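Local coordinates for glycoside hydrolase family 15, cellulose signaling associated protein envoy (Hypocrea jecorina, PDB 4WUJ) that probably works as a blue-light photoreceptor, holding flavin mononucleotide in a LOV domain of the PAS fold and coupling light to oxidative-stress signalling, at residues 10-15 / 40-45; 29-34 / 124-129; 63-68 / 76-81. One frame throughout, in Å; residues are numbered along the deposited sequence.

Interaction 1. Residues 10-15 / 40-45. With FMN (flavin mononucleotide), chain I.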
loop_
_atom_site.group_PDB
_atom_site.type_symbol
_atom_site.label_atom_id
_atom_site.label_comp_id
_atom_site.label_asym_id
_atom_site.label_seq_id
_atom_site.Cartn_x
_atom_site.Cartn_y
_atom_site.Cartn_z
ATOM N N SER C 10 -2.987 -4.049 -10.878
ATOM C CA SER C 10 -4.459 -3.893 -11.004
ATOM C C SER C 10 -4.840 -2.733 -11.930
ATOM O O SER C 10 -6.001 -2.589 -12.292
ATOM C CB SER C 10 -5.097 -3.614 -9.633
ATOM O OG SER C 10 -4.819 -2.282 -9.240
ATOM N N GLY C 11 -3.872 -1.891 -12.295
ATOM C CA GLY C 11 -4.151 -0.738 -13.133
ATOM C C GLY C 11 -4.608 0.467 -12.354
ATOM O O GLY C 11 -4.650 1.576 -12.884
ATOM N N ILE C 12 -4.995 0.239 -11.102
ATOM C CA ILE C 12 -5.552 1.277 -10.267
ATOM C C ILE C 12 -4.464 1.991 -9.512
ATOM O O ILE C 12 -3.557 1.360 -8.984
ATOM C CB ILE C 12 -6.497 0.645 -9.253
ATOM C CG1 ILE C 12 -7.748 0.075 -9.971
ATOM C CG2 ILE C 12 -6.887 1.641 -8.217
ATOM C CD1 ILE C 12 -8.559 -0.832 -9.106
ATOM N N ASP C 13 -4.563 3.311 -9.440
ATOM C CA ASP C 13 -3.573 4.106 -8.729
ATOM C C ASP C 13 -3.961 4.253 -7.266
ATOM O O ASP C 13 -4.332 5.332 -6.813
ATOM C CB ASP C 13 -3.404 5.480 -9.380
ATOM C CG ASP C 13 -2.245 6.279 -8.771
ATOM O OD1 ASP C 13 -1.494 5.699 -7.966
ATOM O OD2 ASP C 13 -2.080 7.475 -9.102
ATOM N N VAL C 14 -3.864 3.161 -6.527
ATOM C CA VAL C 14 -4.297 3.165 -5.139
ATOM C C VAL C 14 -3.555 4.233 -4.360
ATOM O O VAL C 14 -4.127 4.945 -3.517
ATOM C CB VAL C 14 -4.110 1.788 -4.470
ATOM C CG1 VAL C 14 -4.583 1.796 -3.044
ATOM C CG2 VAL C 14 -4.874 0.712 -5.264
ATOM N N MET C 15 -2.278 4.385 -4.642
ATOM C CA MET C 15 -1.508 5.233 -3.778
ATOM C C MET C 15 -1.796 6.696 -4.148
ATOM O O MET C 15 -1.831 7.559 -3.258
ATOM C CB MET C 15 -0.032 4.803 -3.771
ATOM C CG MET C 15 0.153 3.226 -3.627
ATOM S SD MET C 15 0.373 2.501 -1.957
ATOM C CE MET C 15 2.044 1.864 -2.040
ATOM N N LEU C 40 -6.941 -2.839 2.888
ATOM C CA LEU C 40 -7.639 -1.789 2.148
ATOM C C LEU C 40 -8.589 -2.395 1.152
ATOM O O LEU C 40 -8.244 -3.377 0.487
ATOM C CB LEU C 40 -6.663 -0.903 1.403
ATOM C CG LEU C 40 -7.240 0.235 0.566
ATOM C CD1 LEU C 40 -6.289 1.430 0.555
ATOM C CD2 LEU C 40 -7.558 -0.218 -0.854
ATOM N N THR C 41 -9.801 -1.837 1.092
ATOM C CA THR C 41 -10.757 -2.185 0.057
ATOM C C THR C 41 -11.172 -0.904 -0.656
ATOM O O THR C 41 -11.172 0.201 -0.091
ATOM C CB THR C 41 -12.012 -2.949 0.599
ATOM O OG1 THR C 41 -12.793 -2.085 1.439
ATOM C CG2 THR C 41 -11.609 -4.169 1.384
ATOM N N LEU C 42 -11.476 -1.067 -1.923
ATOM C CA LEU C 42 -12.006 -0.008 -2.742
ATOM C C LEU C 42 -13.336 -0.543 -3.292
ATOM O O LEU C 42 -13.395 -1.652 -3.877
ATOM C CB LEU C 42 -11.038 0.290 -3.877
ATOM C CG LEU C 42 -11.213 1.521 -4.741
ATOM C CD1 LEU C 42 -11.327 2.831 -3.966
ATOM C CD2 LEU C 42 -9.978 1.542 -5.642
ATOM N N CYS C 43 -14.392 0.238 -3.094
ATOM C CA CYS C 43 -15.738 -0.179 -3.498
ATOM C C CYS C 43 -16.330 0.863 -4.409
ATOM O O CYS C 43 -16.168 2.055 -4.169
ATOM C CB CYS C 43 -16.624 -0.376 -2.283
ATOM S SG CYS C 43 -16.113 -1.755 -1.214
ATOM N N ASP C 44 -16.969 0.410 -5.491
ATOM C CA ASP C 44 -17.620 1.323 -6.382
ATOM C C ASP C 44 -19.087 1.517 -5.905
ATOM O O ASP C 44 -19.966 0.721 -6.231
ATOM C CB ASP C 44 -17.573 0.779 -7.814
ATOM C CG ASP C 44 -18.096 1.786 -8.826
ATOM O OD1 ASP C 44 -18.827 2.711 -8.419
ATOM O OD2 ASP C 44 -17.789 1.626 -10.025
ATOM N N ILE C 45 -19.351 2.554 -5.126
ATOM C CA ILE C 45 -20.692 2.695 -4.569
ATOM C C ILE C 45 -21.789 3.200 -5.584
ATOM O O ILE C 45 -22.970 3.243 -5.245
ATOM C CB ILE C 45 -20.667 3.546 -3.300
ATOM C CG1 ILE C 45 -20.287 4.971 -3.640
ATOM C CG2 ILE C 45 -19.657 2.953 -2.242
ATOM C CD1 ILE C 45 -20.837 5.954 -2.659
HETATM N N1 FMN I . -18.107 -3.571 7.101
HETATM C C2 FMN I . -17.420 -4.379 7.982
HETATM O O2 FMN I . -18.022 -5.001 8.855
HETATM N N3 FMN I . -16.037 -4.507 7.875
HETATM C C4 FMN I . -15.326 -3.830 6.914
HETATM O O4 FMN I . -14.111 -3.988 6.846
HETATM C C4A FMN I . -16.013 -3.006 6.011
HETATM N N5 FMN I . -15.329 -2.323 5.015
HETATM C C5A FMN I . -16.004 -1.508 4.150
HETATM C C6 FMN I . -15.278 -0.833 3.188
HETATM C C7 FMN I . -15.925 -0.022 2.271
HETATM C C7M FMN I . -15.092 0.697 1.255
HETATM C C8 FMN I . -17.330 0.120 2.336
HETATM C C8M FMN I . -18.043 1.005 1.344
HETATM C C9 FMN I . -18.053 -0.555 3.329
HETATM C C9A FMN I . -17.396 -1.376 4.239
HETATM N N10 FMN I . -18.093 -2.074 5.231
HETATM C C10 FMN I . -17.404 -2.885 6.113
HETATM C "C1'" FMN I . -19.585 -1.962 5.461
HETATM C "C2'" FMN I . -20.523 -2.810 4.633
HETATM O "O2'" FMN I . -19.957 -3.002 3.357
HETATM C "C3'" FMN I . -21.915 -2.114 4.617
HETATM O "O3'" FMN I . -21.811 -0.789 4.106
HETATM C "C4'" FMN I . -22.516 -2.060 6.041
HETATM O "O4'" FMN I . -22.769 -3.383 6.464
HETATM C "C5'" FMN I . -23.781 -1.189 6.144
HETATM O "O5'" FMN I . -24.699 -1.535 5.123
HETATM P P FMN I . -25.772 -2.695 5.338
HETATM O O1P FMN I . -26.479 -2.838 3.999
HETATM O O2P FMN I . -25.214 -4.024 5.716
HETATM O O3P FMN I . -26.744 -2.268 6.389
#

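Interaction 2. Residues 29-34 / 124-129. With FMN (flavin mononucleotide), chain I.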
loop_
_atom_site.group_PDB
_atom_site.type_symbol
_atom_site.label_atom_id
_atom_site.label_comp_id
_atom_site.label_asym_id
_atom_site.label_seq_id
_atom_site.Cartn_x
_atom_site.Cartn_y
_atom_site.Cartn_z
ATOM N N ILE C 29 -11.166 12.410 10.626
ATOM C CA ILE C 29 -10.374 11.398 11.296
ATOM C C ILE C 29 -8.950 11.625 10.873
ATOM O O ILE C 29 -8.704 12.041 9.741
ATOM C CB ILE C 29 -10.781 9.989 10.880
ATOM C CG1 ILE C 29 -12.199 9.692 11.359
ATOM C CG2 ILE C 29 -9.792 8.960 11.411
ATOM C CD1 ILE C 29 -13.214 9.792 10.230
ATOM N N ASP C 30 -8.020 11.386 11.792
ATOM C CA ASP C 30 -6.598 11.390 11.461
ATOM C C ASP C 30 -6.231 9.933 11.252
ATOM O O ASP C 30 -6.296 9.126 12.186
ATOM C CB ASP C 30 -5.740 12.014 12.582
ATOM C CG ASP C 30 -4.256 12.145 12.180
ATOM O OD1 ASP C 30 -3.995 12.568 11.026
ATOM O OD2 ASP C 30 -3.354 11.810 12.994
ATOM N N LEU C 31 -5.896 9.588 10.011
ATOM C CA LEU C 31 -5.589 8.203 9.677
ATOM C C LEU C 31 -4.330 7.768 10.412
ATOM O O LEU C 31 -4.265 6.657 10.940
ATOM C CB LEU C 31 -5.457 8.042 8.148
ATOM C CG LEU C 31 -6.802 8.263 7.419
ATOM C CD1 LEU C 31 -6.655 8.276 5.895
ATOM C CD2 LEU C 31 -7.826 7.211 7.849
ATOM N N GLY C 32 -3.370 8.694 10.504
ATOM C CA GLY C 32 -2.062 8.426 11.077
ATOM C C GLY C 32 -1.158 7.806 10.005
ATOM O O GLY C 32 -1.428 7.939 8.800
ATOM N N PRO C 33 -0.086 7.129 10.426
ATOM C CA PRO C 33 0.776 6.546 9.383
ATOM C C PRO C 33 0.133 5.338 8.653
ATOM O O PRO C 33 -0.544 4.531 9.279
ATOM C CB PRO C 33 2.034 6.130 10.165
ATOM C CG PRO C 33 1.582 5.906 11.567
ATOM C CD PRO C 33 0.431 6.889 11.786
ATOM N N LEU C 34 0.335 5.243 7.341
ATOM C CA LEU C 34 -0.006 4.035 6.586
ATOM C C LEU C 34 1.234 3.410 5.928
ATOM O O LEU C 34 2.027 4.128 5.308
ATOM C CB LEU C 34 -0.991 4.362 5.444
ATOM C CG LEU C 34 -2.420 4.874 5.662
ATOM C CD1 LEU C 34 -3.373 4.312 4.560
ATOM C CD2 LEU C 34 -2.925 4.501 6.996
ATOM N N VAL C 124 -10.860 -2.128 13.253
ATOM C CA VAL C 124 -11.060 -0.673 13.211
ATOM C C VAL C 124 -11.142 -0.199 11.745
ATOM O O VAL C 124 -10.120 -0.005 11.032
ATOM C CB VAL C 124 -10.026 0.116 14.013
ATOM C CG1 VAL C 124 -10.358 1.595 14.018
ATOM C CG2 VAL C 124 -9.918 -0.433 15.448
ATOM N N VAL C 125 -12.391 -0.010 11.322
ATOM C CA VAL C 125 -12.724 0.290 9.939
ATOM C C VAL C 125 -12.924 1.752 9.780
ATOM O O VAL C 125 -13.677 2.386 10.532
ATOM C CB VAL C 125 -14.034 -0.403 9.514
ATOM C CG1 VAL C 125 -14.349 -0.075 8.090
ATOM C CG2 VAL C 125 -13.944 -1.927 9.700
ATOM N N THR C 126 -12.275 2.303 8.784
ATOM C CA THR C 126 -12.480 3.701 8.401
ATOM C C THR C 126 -12.918 3.739 6.949
ATOM O O THR C 126 -12.269 3.132 6.103
ATOM C CB THR C 126 -11.163 4.507 8.433
ATOM O OG1 THR C 126 -10.576 4.420 9.722
ATOM C CG2 THR C 126 -11.411 5.964 8.067
ATOM N N ILE C 127 -13.955 4.505 6.641
ATOM C CA ILE C 127 -14.434 4.598 5.290
ATOM C C ILE C 127 -14.378 6.026 4.851
ATOM O O ILE C 127 -14.894 6.922 5.519
ATOM C CB ILE C 127 -15.869 3.999 5.191
ATOM C CG1 ILE C 127 -15.828 2.575 5.738
ATOM C CG2 ILE C 127 -16.363 4.040 3.750
ATOM C CD1 ILE C 127 -17.123 1.883 5.934
ATOM N N LEU C 128 -13.720 6.250 3.731
ATOM C CA LEU C 128 -13.602 7.575 3.169
ATOM C C LEU C 128 -14.213 7.652 1.764
ATOM O O LEU C 128 -14.116 6.716 0.988
ATOM C CB LEU C 128 -12.122 7.975 3.141
ATOM C CG LEU C 128 -11.454 7.869 4.522
ATOM C CD1 LEU C 128 -10.727 6.552 4.740
ATOM C CD2 LEU C 128 -10.509 9.003 4.701
ATOM N N PRO C 129 -14.841 8.785 1.438
ATOM C CA PRO C 129 -15.382 9.084 0.112
ATOM C C PRO C 129 -14.334 9.572 -0.879
ATOM O O PRO C 129 -13.418 10.292 -0.490
ATOM C CB PRO C 129 -16.331 10.246 0.396
ATOM C CG PRO C 129 -15.624 10.994 1.537
ATOM C CD PRO C 129 -15.148 9.852 2.408
HETATM N N1 FMN I . -18.107 -3.571 7.101
HETATM C C2 FMN I . -17.420 -4.379 7.982
HETATM O O2 FMN I . -18.022 -5.001 8.855
HETATM N N3 FMN I . -16.037 -4.507 7.875
HETATM C C4 FMN I . -15.326 -3.830 6.914
HETATM O O4 FMN I . -14.111 -3.988 6.846
HETATM C C4A FMN I . -16.013 -3.006 6.011
HETATM N N5 FMN I . -15.329 -2.323 5.015
HETATM C C5A FMN I . -16.004 -1.508 4.150
HETATM C C6 FMN I . -15.278 -0.833 3.188
HETATM C C7 FMN I . -15.925 -0.022 2.271
HETATM C C7M FMN I . -15.092 0.697 1.255
HETATM C C8 FMN I . -17.330 0.120 2.336
HETATM C C8M FMN I . -18.043 1.005 1.344
HETATM C C9 FMN I . -18.053 -0.555 3.329
HETATM C C9A FMN I . -17.396 -1.376 4.239
HETATM N N10 FMN I . -18.093 -2.074 5.231
HETATM C C10 FMN I . -17.404 -2.885 6.113
HETATM C "C1'" FMN I . -19.585 -1.962 5.461
HETATM C "C2'" FMN I . -20.523 -2.810 4.633
HETATM O "O2'" FMN I . -19.957 -3.002 3.357
HETATM C "C3'" FMN I . -21.915 -2.114 4.617
HETATM O "O3'" FMN I . -21.811 -0.789 4.106
HETATM C "C4'" FMN I . -22.516 -2.060 6.041
HETATM O "O4'" FMN I . -22.769 -3.383 6.464
HETATM C "C5'" FMN I . -23.781 -1.189 6.144
HETATM O "O5'" FMN I . -24.699 -1.535 5.123
HETATM P P FMN I . -25.772 -2.695 5.338
HETATM O O1P FMN I . -26.479 -2.838 3.999
HETATM O O2P FMN I . -25.214 -4.024 5.716
HETATM O O3P FMN I . -26.744 -2.268 6.389
#

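Interaction 3. Residues 63-68 / 76-81. With FMN (flavin mononucleotide), chain I.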
loop_
_atom_site.group_PDB
_atom_site.type_symbol
_atom_site.label_atom_id
_atom_site.label_comp_id
_atom_site.label_asym_id
_atom_site.label_seq_id
_atom_site.Cartn_x
_atom_site.Cartn_y
_atom_site.Cartn_z
ATOM N N THR C 63 -7.849 -10.972 6.543
ATOM C CA THR C 63 -9.143 -11.678 6.589
ATOM C C THR C 63 -9.036 -13.160 6.265
ATOM O O THR C 63 -9.938 -13.926 6.577
ATOM C CB THR C 63 -10.179 -11.063 5.633
ATOM O OG1 THR C 63 -9.780 -11.268 4.267
ATOM C CG2 THR C 63 -10.362 -9.597 5.931
ATOM N N GLY C 64 -7.949 -13.566 5.621
ATOM C CA GLY C 64 -7.806 -14.945 5.177
ATOM C C GLY C 64 -8.504 -15.319 3.877
ATOM O O GLY C 64 -8.333 -16.444 3.389
ATOM N N TYR C 65 -9.301 -14.420 3.292
ATOM C CA TYR C 65 -9.881 -14.731 1.974
ATOM C C TYR C 65 -8.888 -14.519 0.831
ATOM O O TYR C 65 -7.777 -13.976 1.019
ATOM C CB TYR C 65 -11.147 -13.916 1.704
ATOM C CG TYR C 65 -12.262 -14.161 2.687
ATOM C CD1 TYR C 65 -12.351 -13.402 3.847
ATOM C CD2 TYR C 65 -13.220 -15.141 2.461
ATOM C CE1 TYR C 65 -13.354 -13.612 4.763
ATOM C CE2 TYR C 65 -14.243 -15.350 3.360
ATOM C CZ TYR C 65 -14.291 -14.583 4.522
ATOM O OH TYR C 65 -15.274 -14.752 5.465
ATOM N N SER C 66 -9.300 -14.953 -0.355
ATOM C CA SER C 66 -8.546 -14.730 -1.576
ATOM C C SER C 66 -9.395 -13.873 -2.518
ATOM O O SER C 66 -10.598 -13.691 -2.304
ATOM C CB SER C 66 -8.240 -16.060 -2.261
ATOM O OG SER C 66 -9.433 -16.606 -2.811
ATOM N N ALA C 67 -8.775 -13.369 -3.575
ATOM C CA ALA C 67 -9.406 -12.361 -4.399
ATOM C C ALA C 67 -10.718 -12.834 -4.968
ATOM O O ALA C 67 -11.697 -12.104 -4.912
ATOM C CB ALA C 67 -8.488 -11.946 -5.498
ATOM N N PRO C 68 -10.746 -14.057 -5.530
ATOM C CA PRO C 68 -11.934 -14.518 -6.261
ATOM C C PRO C 68 -13.088 -14.859 -5.327
ATOM O O PRO C 68 -14.225 -14.951 -5.765
ATOM C CB PRO C 68 -11.442 -15.789 -6.987
ATOM C CG PRO C 68 -9.905 -15.797 -6.800
ATOM C CD PRO C 68 -9.678 -15.074 -5.524
ATOM N N ARG C 76 -20.020 -6.492 3.630
ATOM C CA ARG C 76 -20.725 -6.890 4.863
ATOM C C ARG C 76 -20.503 -8.389 5.168
ATOM O O ARG C 76 -20.744 -8.838 6.282
ATOM C CB ARG C 76 -22.248 -6.579 4.794
ATOM C CG ARG C 76 -22.946 -7.526 3.824
ATOM C CD ARG C 76 -24.488 -7.366 3.815
ATOM N NE ARG C 76 -24.852 -6.021 3.392
ATOM C CZ ARG C 76 -25.036 -5.659 2.132
ATOM N NH1 ARG C 76 -24.843 -6.527 1.152
ATOM N NH2 ARG C 76 -25.362 -4.413 1.859
ATOM N N PHE C 77 -20.056 -9.170 4.190
ATOM C CA PHE C 77 -19.816 -10.569 4.474
ATOM C C PHE C 77 -18.823 -10.714 5.633
ATOM O O PHE C 77 -18.754 -11.764 6.247
ATOM C CB PHE C 77 -19.327 -11.320 3.230
ATOM C CG PHE C 77 -17.958 -10.898 2.765
ATOM C CD1 PHE C 77 -16.817 -11.346 3.423
ATOM C CD2 PHE C 77 -17.813 -10.068 1.673
ATOM C CE1 PHE C 77 -15.572 -10.970 3.004
ATOM C CE2 PHE C 77 -16.554 -9.682 1.239
ATOM C CZ PHE C 77 -15.432 -10.137 1.907
ATOM N N LEU C 78 -18.095 -9.644 5.958
ATOM C CA LEU C 78 -17.115 -9.672 7.035
ATOM C C LEU C 78 -17.779 -9.694 8.400
ATOM O O LEU C 78 -17.160 -10.012 9.421
ATOM C CB LEU C 78 -16.190 -8.452 6.935
ATOM C CG LEU C 78 -15.186 -8.420 5.766
ATOM C CD1 LEU C 78 -14.524 -7.064 5.713
ATOM C CD2 LEU C 78 -14.152 -9.507 5.940
ATOM N N GLN C 79 -19.048 -9.331 8.435
ATOM C CA GLN C 79 -19.787 -9.363 9.692
ATOM C C GLN C 79 -20.324 -10.764 9.969
ATOM O O GLN C 79 -20.901 -11.002 11.019
ATOM C CB GLN C 79 -20.929 -8.354 9.661
ATOM C CG GLN C 79 -20.494 -6.930 9.722
ATOM C CD GLN C 79 -21.455 -6.008 8.965
ATOM O OE1 GLN C 79 -22.654 -6.278 8.889
ATOM N NE2 GLN C 79 -20.928 -4.911 8.410
ATOM N N ASN C 80 -20.118 -11.684 9.032
ATOM C CA ASN C 80 -20.716 -13.015 9.108
ATOM C C ASN C 80 -19.732 -14.164 9.292
ATOM O O ASN C 80 -18.817 -14.361 8.488
ATOM C CB ASN C 80 -21.521 -13.311 7.841
ATOM C CG ASN C 80 -22.725 -12.426 7.700
ATOM O OD1 ASN C 80 -23.293 -11.965 8.698
ATOM N ND2 ASN C 80 -23.124 -12.170 6.462
ATOM N N SER C 81 -19.960 -14.932 10.352
ATOM C CA SER C 81 -19.364 -16.253 10.515
ATOM C C SER C 81 -20.478 -17.301 10.254
ATOM O O SER C 81 -21.579 -17.197 10.825
ATOM C CB SER C 81 -18.771 -16.370 11.934
ATOM O OG SER C 81 -18.014 -17.552 12.108
HETATM N N1 FMN I . -18.107 -3.571 7.101
HETATM C C2 FMN I . -17.420 -4.379 7.982
HETATM O O2 FMN I . -18.022 -5.001 8.855
HETATM N N3 FMN I . -16.037 -4.507 7.875
HETATM C C4 FMN I . -15.326 -3.830 6.914
HETATM O O4 FMN I . -14.111 -3.988 6.846
HETATM C C4A FMN I . -16.013 -3.006 6.011
HETATM N N5 FMN I . -15.329 -2.323 5.015
HETATM C C5A FMN I . -16.004 -1.508 4.150
HETATM C C6 FMN I . -15.278 -0.833 3.188
HETATM C C7 FMN I . -15.925 -0.022 2.271
HETATM C C7M FMN I . -15.092 0.697 1.255
HETATM C C8 FMN I . -17.330 0.120 2.336
HETATM C C8M FMN I . -18.043 1.005 1.344
HETATM C C9 FMN I . -18.053 -0.555 3.329
HETATM C C9A FMN I . -17.396 -1.376 4.239
HETATM N N10 FMN I . -18.093 -2.074 5.231
HETATM C C10 FMN I . -17.404 -2.885 6.113
HETATM C "C1'" FMN I . -19.585 -1.962 5.461
HETATM C "C2'" FMN I . -20.523 -2.810 4.633
HETATM O "O2'" FMN I . -19.957 -3.002 3.357
HETATM C "C3'" FMN I . -21.915 -2.114 4.617
HETATM O "O3'" FMN I . -21.811 -0.789 4.106
HETATM C "C4'" FMN I . -22.516 -2.060 6.041
HETATM O "O4'" FMN I . -22.769 -3.383 6.464
HETATM C "C5'" FMN I . -23.781 -1.189 6.144
HETATM O "O5'" FMN I . -24.699 -1.535 5.123
HETATM P P FMN I . -25.772 -2.695 5.338
HETATM O O1P FMN I . -26.479 -2.838 3.999
HETATM O O2P FMN I . -25.214 -4.024 5.716
HETATM O O3P FMN I . -26.744 -2.268 6.389
#

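Interaction 1. Residues 10-15 / 40-45
Ile12 and Leu42 meet tip to tip, Ile12 CG2 lying 4.0 Å from Leu42 CD2. Beside them Val14 and Leu40 run past each other in opposite directions, touching at Val14 CG1 and Leu40 CD1, 4.0 Å apart. Leu42 CG is anti to the backbone N (chi1 -169°), which carries the CD2 branch out to the isoleucine. The loop before helix 14-22 is set by an ST turn, Ile12 N donating to Ser10 OG, and Asp13 caps the helix through OD1 and Gly16 N. Ser10 OG and Asp13 OD1 also bond to Asp35 and Leu34 of the second subunit.

Alternate residues of strand 39-44 turn to the flavin. Cys43 CB lies off the ring plane, 4.0 Å from C7M of FMN and slightly farther from C8M. At the tip, SG stands over the C7M methyl of FMN, 3.6 Å away, beside the ring. Thr41 OG1 approaches the same end, 3.3 Å from C6 of FMN, and has a weak hydrogen bond with Gln144. Strand 39-44 thus packs one face on the start of helix 14-22, near the dimer interface, and with the other lines the flavin pocket of a LOV domain.

Interaction 2. Residues 29-34 / 124-129
Leu31, in the loop that follows helix 14-22, sets both of its methyls against strand 120-129 of the antiparallel PAS sheet, and the strand's intervening side chains project from the opposite face onto the flavin. The apolar contacts with the loop are shared between two strand residues. Leu31 CD2 packs on Thr126 CG2 at 3.8 Å, the two side chains crossing obliquely. Leu31 CD1 meets Leu128 CD2 tip to tip at 4.1 Å. Helix 14-22 closes over this patch, Ile21 touching both Leu31 and Leu128, and Leu143 of the neighbouring strand also packs on Leu31. The contact is therefore buried between the loop, the helix and the outer face of the sheet.

The strongest polar partner of Thr126 is in the second subunit. In Thr126 the methyl CG2 stands anti to the backbone N, facing the leucine, while OG1 lies beside that N (chi1 -57°) and bonds to Tyr7 OH of the second subunit. The same tyrosine hydroxyl bonds to Val124 O, and Gln108 of the same chain adds a weak bond to Thr126 OG1. One foreign side chain thus grips two points of the strand.

The flavin contacts come from the intervening residues. Val125 and Ile127 press on a single face of the isoalloxazine, the one opposite Cys43. Val125 straddles its polar part: CG2 stands above the carbonyl, 3.5 Å from O4 of FMN, and CG1 lies 3.9 Å from N5 of FMN. Ile127 reaches the benzenoid ring with an extended side chain (chi2 171°), and its terminal CD1 stands above the C9A-C9 bond of FMN, 3.7 Å from each atom.

Interaction 3. Residues 63-68 / 76-81
Leu78 packs on Thr63 at the heart of a contact between the end of helix 57-63 with its following loop and the 3-10 segment that runs through Gln79, part of the Asn-Cys-Arg-Phe-Leu-Gln signature of LOV domains, whose cysteine forms the light-induced flavin adduct in relatives. The apolar contacts divide the two branches of Leu78. CD2 meets Thr63 CG2 at 3.8 Å, the side chains crossing at about a right angle, whereas CD1 lies beneath the flavin carbonyl, 3.3 Å from O4 of FMN. The leucine is therefore wedged between the helix end and the chromophore. Thr63 OG1 turns the other way, bonding to Phe59 O and, weakly, to Tyr65 N.

The aromatic contact is T-shaped: Phe77 presents its edge to a face of Tyr65, with centroids 5.3 Å apart and planes at 74°. Phe77 CE1 does the touching, above the rim of the tyrosine ring. Phe77 also makes a cation-pi contact with Arg73.

Hydrogen bonds to FMN come from Arg76 and Gln79, the residues at either end of 76-79. Arg76 grips the phosphate with one edge of its guanidinium, NE donating to O2P of FMN in a nearly straight bond (174°) and NH2 to O1P of FMN at 2.9 Å. This two-point hold limits rotation of the group, and Asp49 takes NH1 in a salt bridge, which should further fix the arginine. Gln79 joins the ring to the ribityl chain through its amide nitrogen, O4' and O2 of FMN taking its two good bonds. N1 of FMN is a weak secondary partner. The shorter of the good bonds runs from Gln79 NE2 to O2 of FMN, at 2.9 Å.

Overall arrangement
All three contacts border the FMN of one LOV domain without touching each other. Interactions 1 and 2 lie about 15 Å apart between centres and use the same antiparallel sheet, through strands 39-44 and 120-129, with strand 139-144 between them; both also reach the second subunit. Along the chain their segments alternate. Interaction 3 follows interaction 1, about 17 Å away between centres, and is nested in the loop closed by interaction 2, about 20 Å away across the chain's centre. Thr41, Cys43 and Leu78 lie on one side of the flavin ring, Val125 and Ile127 on the other, with Gln79 at its edge. The sheet thus links flavin to dimer interface, a plausible route for light-induced change.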